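Serine--tRNA ligase (Pyrococcus horikoshii, PDB 2DQ0) attaches serine to tRNA(Ser), and probably also to tRNA(Sec), using ATP, as a homodimeric class II aminoacyl-tRNA synthetase. Local coordinates at residues 132-146 with 359-371. Sequence-based numbering, arbitrary orientation.
Sequences ARVWKGHLERFLEQS and EAWMPGQGKFREV. With SSA (5'-O-(N-(L-seryl)-sulfamoyl)adenosine), chain G; SO4 (sulfate ion), chain D.
W361 packs against strand 132-135 and helix 139-146, its indole directed there by CG anti to the backbone N (chi1 175°). F142 turns an edge onto the indole face in a T-shaped stack, CD2 3.6 Å from W361 CH2, planes at 86°. The A132 methyl, small enough to fit over the five-membered ring, makes a CH-pi contact (CB 3.5 Å from W361 CD1). A tryptophan also brings a polar edge: its NE1 donates to R133 O (3.2 Å) nearly in the ring plane but above the carbonyl plane. A leucine here would probably leave that carbonyl without its donor and open a gap beside F142. F368 extends the apolar layer, its edge against Q145 CB. G366, with no side chain and a positive phi, lets the ring of N-cap H138 close over its CA. The more exposed flank is polar: R141 NE donates a bent hydrogen bond (140°) to G366 O (2.7 Å), and K367 lays CE over the guanidinium face. G366 and K367, opposite M362, form the G1 beta bulge of a class II core hairpin, on whose second strand E370 OE1 accepts a hydrogen bond from ribose O3' of the seryl-adenylate analogue, and V371 O a weak one from O2'.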
loop_
_atom_site.group_PDB
_atom_site.type_symbol
_atom_site.label_atom_id
_atom_site.label_comp_id
_atom_site.label_asym_id
_atom_site.label_seq_id
_atom_site.Cartn_x
_atom_site.Cartn_y
_atom_site.Cartn_z
ATOM N N ALA A 132 35.424 -2.624 -6.568
ATOM C CA ALA A 132 34.529 -3.380 -7.421
ATOM C C ALA A 132 35.070 -4.716 -7.865
ATOM O O ALA A 132 36.251 -4.868 -8.168
ATOM C CB ALA A 132 34.167 -2.551 -8.649
ATOM N N ARG A 133 34.178 -5.693 -7.901
ATOM C CA ARG A 133 34.535 -7.015 -8.358
ATOM C C ARG A 133 33.975 -7.074 -9.776
ATOM O O ARG A 133 32.772 -7.130 -9.974
ATOM C CB ARG A 133 33.912 -8.056 -7.446
ATOM C CG ARG A 133 34.363 -7.876 -5.986
ATOM C CD ARG A 133 33.582 -8.757 -4.997
ATOM N NE ARG A 133 33.703 -10.180 -5.282
ATOM C CZ ARG A 133 32.765 -11.075 -4.980
ATOM N NH1 ARG A 133 31.641 -10.686 -4.385
ATOM N NH2 ARG A 133 32.937 -12.359 -5.284
ATOM N N VAL A 134 34.874 -7.022 -10.753
ATOM C CA VAL A 134 34.532 -7.036 -12.168
ATOM C C VAL A 134 34.844 -8.342 -12.898
ATOM O O VAL A 134 35.916 -8.929 -12.742
ATOM C CB VAL A 134 35.290 -5.903 -12.924
ATOM C CG1 VAL A 134 34.802 -5.810 -14.378
ATOM C CG2 VAL A 134 35.124 -4.564 -12.185
ATOM N N TRP A 135 33.895 -8.782 -13.712
ATOM C CA TRP A 135 34.072 -9.975 -14.535
ATOM C C TRP A 135 35.025 -9.610 -15.671
ATOM O O TRP A 135 34.942 -8.500 -16.213
ATOM C CB TRP A 135 32.753 -10.377 -15.155
ATOM C CG TRP A 135 32.850 -11.533 -16.092
ATOM C CD1 TRP A 135 33.473 -12.740 -15.861
ATOM C CD2 TRP A 135 32.166 -11.666 -17.339
ATOM N NE1 TRP A 135 33.196 -13.617 -16.888
ATOM C CE2 TRP A 135 32.397 -12.986 -17.808
ATOM C CE3 TRP A 135 31.369 -10.802 -18.107
ATOM C CZ2 TRP A 135 31.850 -13.466 -19.024
ATOM C CZ3 TRP A 135 30.818 -11.279 -19.322
ATOM C CH2 TRP A 135 31.066 -12.603 -19.761
ATOM N N LYS A 136 35.909 -10.535 -16.044
ATOM C CA LYS A 136 36.857 -10.266 -17.127
ATOM C C LYS A 136 36.137 -9.677 -18.349
ATOM O O LYS A 136 36.682 -8.795 -19.005
ATOM C CB LYS A 136 37.622 -11.543 -17.523
ATOM C CG LYS A 136 38.652 -11.338 -18.646
ATOM C CD LYS A 136 39.362 -12.641 -18.968
ATOM C CE LYS A 136 40.280 -12.497 -20.166
ATOM N NZ LYS A 136 40.703 -13.819 -20.736
ATOM N N GLY A 137 34.906 -10.135 -18.605
ATOM C CA GLY A 137 34.124 -9.674 -19.743
ATOM C C GLY A 137 33.435 -8.315 -19.675
ATOM O O GLY A 137 32.770 -7.909 -20.634
ATOM N N HIS A 138 33.594 -7.598 -18.566
ATOM C CA HIS A 138 32.969 -6.277 -18.390
ATOM C C HIS A 138 34.030 -5.211 -18.146
ATOM O O HIS A 138 33.723 -4.052 -17.909
ATOM C CB HIS A 138 32.020 -6.310 -17.184
ATOM C CG HIS A 138 30.776 -7.113 -17.405
ATOM N ND1 HIS A 138 30.229 -7.916 -16.429
ATOM C CD2 HIS A 138 29.960 -7.223 -18.484
ATOM C CE1 HIS A 138 29.130 -8.488 -16.897
ATOM N NE2 HIS A 138 28.947 -8.085 -18.142
ATOM N N LEU A 139 35.283 -5.634 -18.204
ATOM C CA LEU A 139 36.434 -4.789 -17.950
ATOM C C LEU A 139 36.467 -3.435 -18.658
ATOM O O LEU A 139 36.804 -2.410 -18.044
ATOM C CB LEU A 139 37.696 -5.589 -18.272
ATOM C CG LEU A 139 39.083 -5.091 -17.851
ATOM C CD1 LEU A 139 39.594 -4.111 -18.866
ATOM C CD2 LEU A 139 39.036 -4.505 -16.453
ATOM N N GLU A 140 36.134 -3.404 -19.942
ATOM C CA GLU A 140 36.173 -2.122 -20.623
ATOM C C GLU A 140 35.022 -1.262 -20.137
ATOM O O GLU A 140 35.231 -0.110 -19.767
ATOM C CB GLU A 140 36.121 -2.279 -22.154
ATOM C CG GLU A 140 36.241 -0.942 -22.885
ATOM C CD GLU A 140 36.884 -1.051 -24.253
ATOM O OE1 GLU A 140 36.984 -0.010 -24.941
ATOM O OE2 GLU A 140 37.296 -2.168 -24.636
ATOM N N ARG A 141 33.811 -1.818 -20.120
ATOM C CA ARG A 141 32.671 -1.046 -19.659
ATOM C C ARG A 141 32.973 -0.505 -18.267
ATOM O O ARG A 141 32.821 0.689 -18.007
ATOM C CB ARG A 141 31.394 -1.897 -19.628
ATOM C CG ARG A 141 30.176 -1.143 -19.067
ATOM C CD ARG A 141 28.853 -1.685 -19.580
ATOM N NE ARG A 141 28.569 -3.028 -19.092
ATOM C CZ ARG A 141 27.759 -3.889 -19.697
ATOM N NH1 ARG A 141 27.145 -3.553 -20.832
ATOM N NH2 ARG A 141 27.568 -5.093 -19.167
ATOM N N PHE A 142 33.422 -1.374 -17.372
ATOM C CA PHE A 142 33.720 -0.919 -16.034
ATOM C C PHE A 142 34.691 0.251 -16.028
ATOM O O PHE A 142 34.449 1.260 -15.363
ATOM C CB PHE A 142 34.306 -2.043 -15.185
ATOM C CG PHE A 142 34.867 -1.554 -13.881
ATOM C CD1 PHE A 142 36.199 -1.144 -13.786
ATOM C CD2 PHE A 142 34.037 -1.378 -12.782
ATOM C CE1 PHE A 142 36.690 -0.557 -12.623
ATOM C CE2 PHE A 142 34.524 -0.790 -11.615
ATOM C CZ PHE A 142 35.856 -0.377 -11.539
ATOM N N LEU A 143 35.790 0.121 -16.770
ATOM C CA LEU A 143 36.814 1.160 -16.797
ATOM C C LEU A 143 36.366 2.495 -17.349
ATOM O O LEU A 143 36.803 3.549 -16.865
ATOM C CB LEU A 143 38.040 0.654 -17.549
ATOM C CG LEU A 143 38.851 -0.350 -16.719
ATOM C CD1 LEU A 143 39.887 -1.055 -17.580
ATOM C CD2 LEU A 143 39.518 0.383 -15.576
ATOM N N GLU A 144 35.490 2.449 -18.348
ATOM C CA GLU A 144 34.962 3.655 -18.965
ATOM C C GLU A 144 34.028 4.325 -17.973
ATOM O O GLU A 144 34.088 5.535 -17.768
ATOM C CB GLU A 144 34.180 3.310 -20.232
ATOM C CG GLU A 144 34.674 4.008 -21.492
ATOM C CD GLU A 144 34.210 5.450 -21.604
ATOM O OE1 GLU A 144 32.986 5.680 -21.512
ATOM O OE2 GLU A 144 35.063 6.345 -21.796
ATOM N N GLN A 145 33.172 3.531 -17.341
ATOM C CA GLN A 145 32.220 4.065 -16.390
ATOM C C GLN A 145 32.879 4.585 -15.107
ATOM O O GLN A 145 32.398 5.538 -14.478
ATOM C CB GLN A 145 31.181 2.990 -16.087
ATOM C CG GLN A 145 30.286 2.645 -17.277
ATOM C CD GLN A 145 29.304 3.766 -17.625
ATOM O OE1 GLN A 145 29.560 4.615 -18.505
ATOM N NE2 GLN A 145 28.175 3.782 -16.917
ATOM N N SER A 146 33.990 3.971 -14.719
ATOM C CA SER A 146 34.679 4.405 -13.512
ATOM C C SER A 146 35.723 5.476 -13.818
ATOM O O SER A 146 36.240 6.117 -12.911
ATOM C CB SER A 146 35.345 3.216 -12.821
ATOM O OG SER A 146 36.099 2.444 -13.746
ATOM N N GLU A 359 24.917 5.451 -7.763
ATOM C CA GLU A 359 24.783 4.308 -8.664
ATOM C C GLU A 359 25.756 3.270 -8.192
ATOM O O GLU A 359 26.962 3.493 -8.226
ATOM C CB GLU A 359 25.098 4.692 -10.108
ATOM C CG GLU A 359 24.080 5.651 -10.735
ATOM C CD GLU A 359 24.571 6.257 -12.048
ATOM O OE1 GLU A 359 23.796 6.958 -12.734
ATOM O OE2 GLU A 359 25.746 6.037 -12.399
ATOM N N ALA A 360 25.228 2.145 -7.718
ATOM C CA ALA A 360 26.062 1.047 -7.217
ATOM C C ALA A 360 26.563 0.209 -8.338
ATOM O O ALA A 360 25.890 0.039 -9.346
ATOM C CB ALA A 360 25.292 0.154 -6.270
ATOM N N TRP A 361 27.761 -0.312 -8.144
ATOM C CA TRP A 361 28.369 -1.192 -9.108
ATOM C C TRP A 361 27.613 -2.518 -8.954
ATOM O O TRP A 361 27.429 -3.010 -7.844
ATOM C CB TRP A 361 29.861 -1.388 -8.788
ATOM C CG TRP A 361 30.453 -2.396 -9.708
ATOM C CD1 TRP A 361 30.917 -3.641 -9.382
ATOM C CD2 TRP A 361 30.513 -2.303 -11.134
ATOM N NE1 TRP A 361 31.258 -4.336 -10.521
ATOM C CE2 TRP A 361 31.020 -3.538 -11.614
ATOM C CE3 TRP A 361 30.185 -1.299 -12.054
ATOM C CZ2 TRP A 361 31.209 -3.795 -12.985
ATOM C CZ3 TRP A 361 30.372 -1.549 -13.412
ATOM C CH2 TRP A 361 30.880 -2.791 -13.865
ATOM N N MET A 362 27.160 -3.091 -10.058
ATOM C CA MET A 362 26.430 -4.344 -9.991
ATOM C C MET A 362 27.241 -5.408 -10.715
ATOM O O MET A 362 27.130 -5.600 -11.929
ATOM C CB MET A 362 25.041 -4.172 -10.630
ATOM C CG MET A 362 24.171 -3.090 -9.966
ATOM S SD MET A 362 23.636 -3.502 -8.245
ATOM C CE MET A 362 22.354 -2.265 -7.998
ATOM N N PRO A 363 28.084 -6.123 -9.966
ATOM C CA PRO A 363 28.924 -7.170 -10.551
ATOM C C PRO A 363 28.273 -8.014 -11.654
ATOM O O PRO A 363 28.862 -8.206 -12.712
ATOM C CB PRO A 363 29.334 -7.989 -9.333
ATOM C CG PRO A 363 29.433 -6.926 -8.252
ATOM C CD PRO A 363 28.208 -6.089 -8.496
ATOM N N GLY A 364 27.066 -8.514 -11.405
ATOM C CA GLY A 364 26.374 -9.336 -12.386
ATOM C C GLY A 364 25.978 -8.608 -13.658
ATOM O O GLY A 364 26.163 -9.113 -14.756
ATOM N N GLN A 365 25.418 -7.421 -13.518
ATOM C CA GLN A 365 25.012 -6.636 -14.670
ATOM C C GLN A 365 26.215 -6.050 -15.400
ATOM O O GLN A 365 26.131 -5.704 -16.579
ATOM C CB GLN A 365 24.133 -5.476 -14.228
ATOM C CG GLN A 365 22.685 -5.826 -13.938
ATOM C CD GLN A 365 21.888 -4.587 -13.597
ATOM O OE1 GLN A 365 22.042 -3.546 -14.234
ATOM N NE2 GLN A 365 21.041 -4.686 -12.590
ATOM N N GLY A 366 27.332 -5.920 -14.692
ATOM C CA GLY A 366 28.494 -5.325 -15.301
ATOM C C GLY A 366 28.277 -3.830 -15.459
ATOM O O GLY A 366 28.767 -3.237 -16.407
ATOM N N LYS A 367 27.527 -3.207 -14.555
ATOM C CA LYS A 367 27.309 -1.757 -14.642
ATOM C C LYS A 367 26.911 -1.029 -13.338
ATOM O O LYS A 367 26.596 -1.650 -12.330
ATOM C CB LYS A 367 26.282 -1.445 -15.745
ATOM C CG LYS A 367 25.048 -2.274 -15.706
ATOM C CD LYS A 367 24.146 -1.994 -16.902
ATOM C CE LYS A 367 24.700 -2.539 -18.213
ATOM N NZ LYS A 367 23.652 -2.508 -19.296
ATOM N N PHE A 368 26.982 0.296 -13.357
ATOM C CA PHE A 368 26.573 1.079 -12.198
ATOM C C PHE A 368 25.066 1.345 -12.334
ATOM O O PHE A 368 24.599 1.764 -13.388
ATOM C CB PHE A 368 27.315 2.411 -12.144
ATOM C CG PHE A 368 28.766 2.296 -11.787
ATOM C CD1 PHE A 368 29.732 2.123 -12.779
ATOM C CD2 PHE A 368 29.177 2.401 -10.455
ATOM C CE1 PHE A 368 31.090 2.061 -12.446
ATOM C CE2 PHE A 368 30.527 2.339 -10.106
ATOM C CZ PHE A 368 31.488 2.169 -11.100
ATOM N N ARG A 369 24.297 1.100 -11.281
ATOM C CA ARG A 369 22.857 1.335 -11.370
ATOM C C ARG A 369 22.373 2.207 -10.221
ATOM O O ARG A 369 22.800 2.017 -9.069
ATOM C CB ARG A 369 22.085 0.005 -11.350
ATOM C CG ARG A 369 22.534 -1.050 -12.365
ATOM C CD ARG A 369 22.538 -0.523 -13.786
ATOM N NE ARG A 369 21.298 0.147 -14.210
ATOM C CZ ARG A 369 20.215 -0.462 -14.707
ATOM N NH1 ARG A 369 19.157 0.256 -15.066
ATOM N NH2 ARG A 369 20.167 -1.782 -14.845
ATOM N N GLU A 370 21.486 3.154 -10.546
ATOM C CA GLU A 370 20.901 4.055 -9.560
ATOM C C GLU A 370 20.367 3.252 -8.408
ATOM O O GLU A 370 19.658 2.260 -8.602
ATOM C CB GLU A 370 19.738 4.869 -10.131
ATOM C CG GLU A 370 19.026 5.703 -9.049
ATOM C CD GLU A 370 17.849 6.500 -9.572
ATOM O OE1 GLU A 370 17.157 7.141 -8.745
ATOM O OE2 GLU A 370 17.617 6.496 -10.803
ATOM N N VAL A 371 20.686 3.711 -7.208
ATOM C CA VAL A 371 20.263 3.024 -6.018
ATOM C C VAL A 371 19.692 4.046 -5.006
ATOM O O VAL A 371 19.004 3.676 -4.062
ATOM C CB VAL A 371 21.462 2.203 -5.484
ATOM C CG1 VAL A 371 22.290 3.013 -4.463
ATOM C CG2 VAL A 371 20.967 0.877 -4.965
HETATM N N10 SSA G . 11.745 10.705 -3.000
HETATM C CA SSA G . 12.906 10.513 -3.889
HETATM C CB SSA G . 14.149 10.206 -3.099
HETATM O OG SSA G . 14.124 8.890 -2.536
HETATM C C9 SSA G . 12.717 9.385 -4.896
HETATM O O9 SSA G . 11.739 8.644 -4.841
HETATM N N8 SSA G . 13.653 9.262 -5.845
HETATM S S1 SSA G . 13.566 8.070 -6.919
HETATM O O1S SSA G . 12.333 8.302 -7.656
HETATM O O2S SSA G . 14.847 8.064 -7.616
HETATM O "O5'" SSA G . 13.411 6.781 -6.040
HETATM C "C5'" SSA G . 14.400 6.479 -5.075
HETATM C "C4'" SSA G . 14.952 5.100 -5.256
HETATM O "O4'" SSA G . 13.916 4.111 -5.098
HETATM C "C3'" SSA G . 15.584 4.749 -6.588
HETATM O "O3'" SSA G . 16.883 5.299 -6.662
HETATM C "C2'" SSA G . 15.641 3.239 -6.445
HETATM O "O2'" SSA G . 16.624 2.777 -5.548
HETATM C "C1'" SSA G . 14.246 2.963 -5.868
HETATM N N9 SSA G . 13.200 2.818 -6.876
HETATM C C8 SSA G . 12.558 3.792 -7.625
HETATM N N7 SSA G . 11.662 3.313 -8.449
HETATM C C5 SSA G . 11.715 1.939 -8.238
HETATM C C6 SSA G . 11.015 0.850 -8.822
HETATM N N6 SSA G . 10.091 1.001 -9.766
HETATM N N1 SSA G . 11.297 -0.412 -8.374
HETATM C C2 SSA G . 12.229 -0.559 -7.406
HETATM N N3 SSA G . 12.959 0.396 -6.786
HETATM C C4 SSA G . 12.658 1.625 -7.263
HETATM S S SO4 D . 16.736 -2.017 -17.361
HETATM O O1 SO4 D . 15.666 -2.432 -16.431
HETATM O O2 SO4 D . 17.887 -2.924 -17.185
HETATM O O3 SO4 D . 16.275 -2.077 -18.765
HETATM O O4 SO4 D . 17.120 -0.629 -17.051
#